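Local coordinates for protein Hpr(Ser) kinase (Coxiella burnetii, PDB 3TQF) that probably acts as a kinase and phosphatase of the phosphocarrier protein HPr, phosphorylating it at a serine with bound ATP and removing that phosphate again, at residues A[32-37]-A[73-78]. Residues are numbered along the deposited sequence; the frame is centred on the assembly and turned at random.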
loop_
_atom_site.group_PDB
_atom_site.type_symbol
_atom_site.label_atom_id
_atom_site.label_comp_id
_atom_site.label_asym_id
_atom_site.label_seq_id
_atom_site.Cartn_x
_atom_site.Cartn_y
_atom_site.Cartn_z
ATOM N N LEU A 32 -3.484 9.236 -4.962
ATOM C CA LEU A 32 -3.133 9.548 -3.579
ATOM C C LEU A 32 -4.354 9.978 -2.773
ATOM O O LEU A 32 -4.509 9.567 -1.618
ATOM C CB LEU A 32 -2.059 10.636 -3.518
ATOM C CG LEU A 32 -1.621 11.119 -2.133
ATOM C CD1 LEU A 32 -1.226 9.951 -1.248
ATOM C CD2 LEU A 32 -0.474 12.120 -2.263
ATOM N N SER A 33 -5.215 10.801 -3.373
ATOM C CA SER A 33 -6.455 11.215 -2.713
ATOM C C SER A 33 -7.276 9.992 -2.328
ATOM O O SER A 33 -7.652 9.840 -1.171
ATOM C CB SER A 33 -7.285 12.139 -3.609
ATOM O OG SER A 33 -6.694 13.425 -3.719
ATOM N N LEU A 34 -7.519 9.112 -3.295
ATOM C CA LEU A 34 -8.273 7.888 -3.054
ATOM C C LEU A 34 -7.687 7.097 -1.887
ATOM O O LEU A 34 -8.407 6.721 -0.965
ATOM C CB LEU A 34 -8.304 7.010 -4.316
ATOM C CG LEU A 34 -9.287 5.825 -4.309
ATOM C CD1 LEU A 34 -10.721 6.305 -4.189
ATOM C CD2 LEU A 34 -9.122 4.961 -5.556
ATOM N N ALA A 35 -6.380 6.858 -1.921
ATOM C CA ALA A 35 -5.704 6.105 -0.862
ATOM C C ALA A 35 -5.871 6.774 0.505
ATOM O O ALA A 35 -6.123 6.098 1.499
ATOM C CB ALA A 35 -4.236 5.928 -1.189
ATOM N N LEU A 36 -5.748 8.099 0.546
ATOM C CA LEU A 36 -5.973 8.842 1.780
ATOM C C LEU A 36 -7.422 8.725 2.268
ATOM O O LEU A 36 -7.657 8.607 3.470
ATOM C CB LEU A 36 -5.575 10.307 1.604
ATOM C CG LEU A 36 -4.063 10.550 1.525
ATOM C CD1 LEU A 36 -3.771 11.938 1.000
ATOM C CD2 LEU A 36 -3.408 10.347 2.880
ATOM N N ILE A 37 -8.388 8.740 1.345
ATOM C CA ILE A 37 -9.795 8.510 1.710
ATOM C C ILE A 37 -9.952 7.125 2.348
ATOM O O ILE A 37 -10.686 6.963 3.319
ATOM C CB ILE A 37 -10.772 8.601 0.488
ATOM C CG1 ILE A 37 -10.679 9.951 -0.235
ATOM C CG2 ILE A 37 -12.218 8.369 0.933
ATOM C CD1 ILE A 37 -10.772 11.151 0.672
ATOM N N THR A 73 -7.489 7.781 -13.927
ATOM C CA THR A 73 -7.388 7.173 -15.245
ATOM C C THR A 73 -7.310 5.660 -15.104
ATOM O O THR A 73 -6.536 5.140 -14.311
ATOM C CB THR A 73 -6.175 7.704 -16.035
ATOM O OG1 THR A 73 -4.982 7.513 -15.268
ATOM C CG2 THR A 73 -6.349 9.199 -16.347
ATOM N N GLY A 74 -8.140 4.964 -15.869
ATOM C CA GLY A 74 -8.301 3.522 -15.739
ATOM C C GLY A 74 -9.642 3.194 -15.121
ATOM O O GLY A 74 -10.333 2.291 -15.575
ATOM N N ILE A 75 -10.000 3.939 -14.077
ATOM C CA ILE A 75 -11.267 3.772 -13.378
ATOM C C ILE A 75 -12.332 4.676 -13.978
ATOM O O ILE A 75 -13.440 4.225 -14.287
ATOM C CB ILE A 75 -11.133 4.122 -11.888
ATOM C CG1 ILE A 75 -10.048 3.265 -11.229
ATOM C CG2 ILE A 75 -12.463 3.929 -11.177
ATOM C CD1 ILE A 75 -9.738 3.665 -9.792
ATOM N N GLY A 76 -11.984 5.951 -14.136
ATOM C CA GLY A 76 -12.926 6.984 -14.569
ATOM C C GLY A 76 -13.389 7.803 -13.379
ATOM O O GLY A 76 -12.614 8.080 -12.474
ATOM N N ILE A 77 -14.659 8.181 -13.373
ATOM C CA ILE A 77 -15.227 8.944 -12.269
ATOM C C ILE A 77 -15.515 8.041 -11.070
ATOM O O ILE A 77 -15.911 6.887 -11.232
ATOM C CB ILE A 77 -16.519 9.668 -12.709
ATOM C CG1 ILE A 77 -16.177 10.787 -13.696
ATOM C CG2 ILE A 77 -17.262 10.251 -11.515
ATOM C CD1 ILE A 77 -15.346 11.908 -13.084
ATOM N N ILE A 78 -15.304 8.578 -9.872
ATOM C CA ILE A 78 -15.557 7.862 -8.634
ATOM C C ILE A 78 -16.460 8.708 -7.742
ATOM O O ILE A 78 -16.034 9.745 -7.232
ATOM C CB ILE A 78 -14.242 7.579 -7.862
ATOM C CG1 ILE A 78 -13.268 6.763 -8.715
ATOM C CG2 ILE A 78 -14.529 6.843 -6.555
ATOM C CD1 ILE A 78 -11.901 6.603 -8.083
#
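Leu-34, on helix 29-38, meets Ile-75, in the turn just before strand 76-79, and Ile-78 within that strand, yet the two backbones stay well apart: the nearest CA atoms, those of Leu-34 and Ile-78, are 9.2 Å from each other. Side chains alone bridge that gap, and the contact is wholly apolar. Leu-34 points toward residues 73-78 with CG anti to its own backbone N (chi1 -168°), which carries both methyls out from the helix. They fork over the end of Ile-78: CD1 of Leu-34 lies 4.1 Å from CD1 of Ile-78, and CD2 of Leu-34 is equally close to that same methyl. The two side chains cross at about a right angle. Ile-78 brings its CD1 there on a CG1 arm set anti to the carbonyl carbon and then extended (chi2 173°). A looser touch comes from Ile-75, whose CD1 approaches CD2 of Leu-34 to 4.5 Å. Ile-75 and Gly-76 together sit opposite Ile-72 as a classic beta bulge in the hairpin of strands 69-72 and 76-79. Ile-72 also packs on Leu-34 and Ile-78, Phe-84 adds to the apolar cover of Leu-34, and Thr-147 of the second subunit touches both Leu-34 and Ile-78. The arrangement is that of a bulged beta hairpin laid against a helix, here the one following the probable Walker A P-loop of the HPr kinase fold.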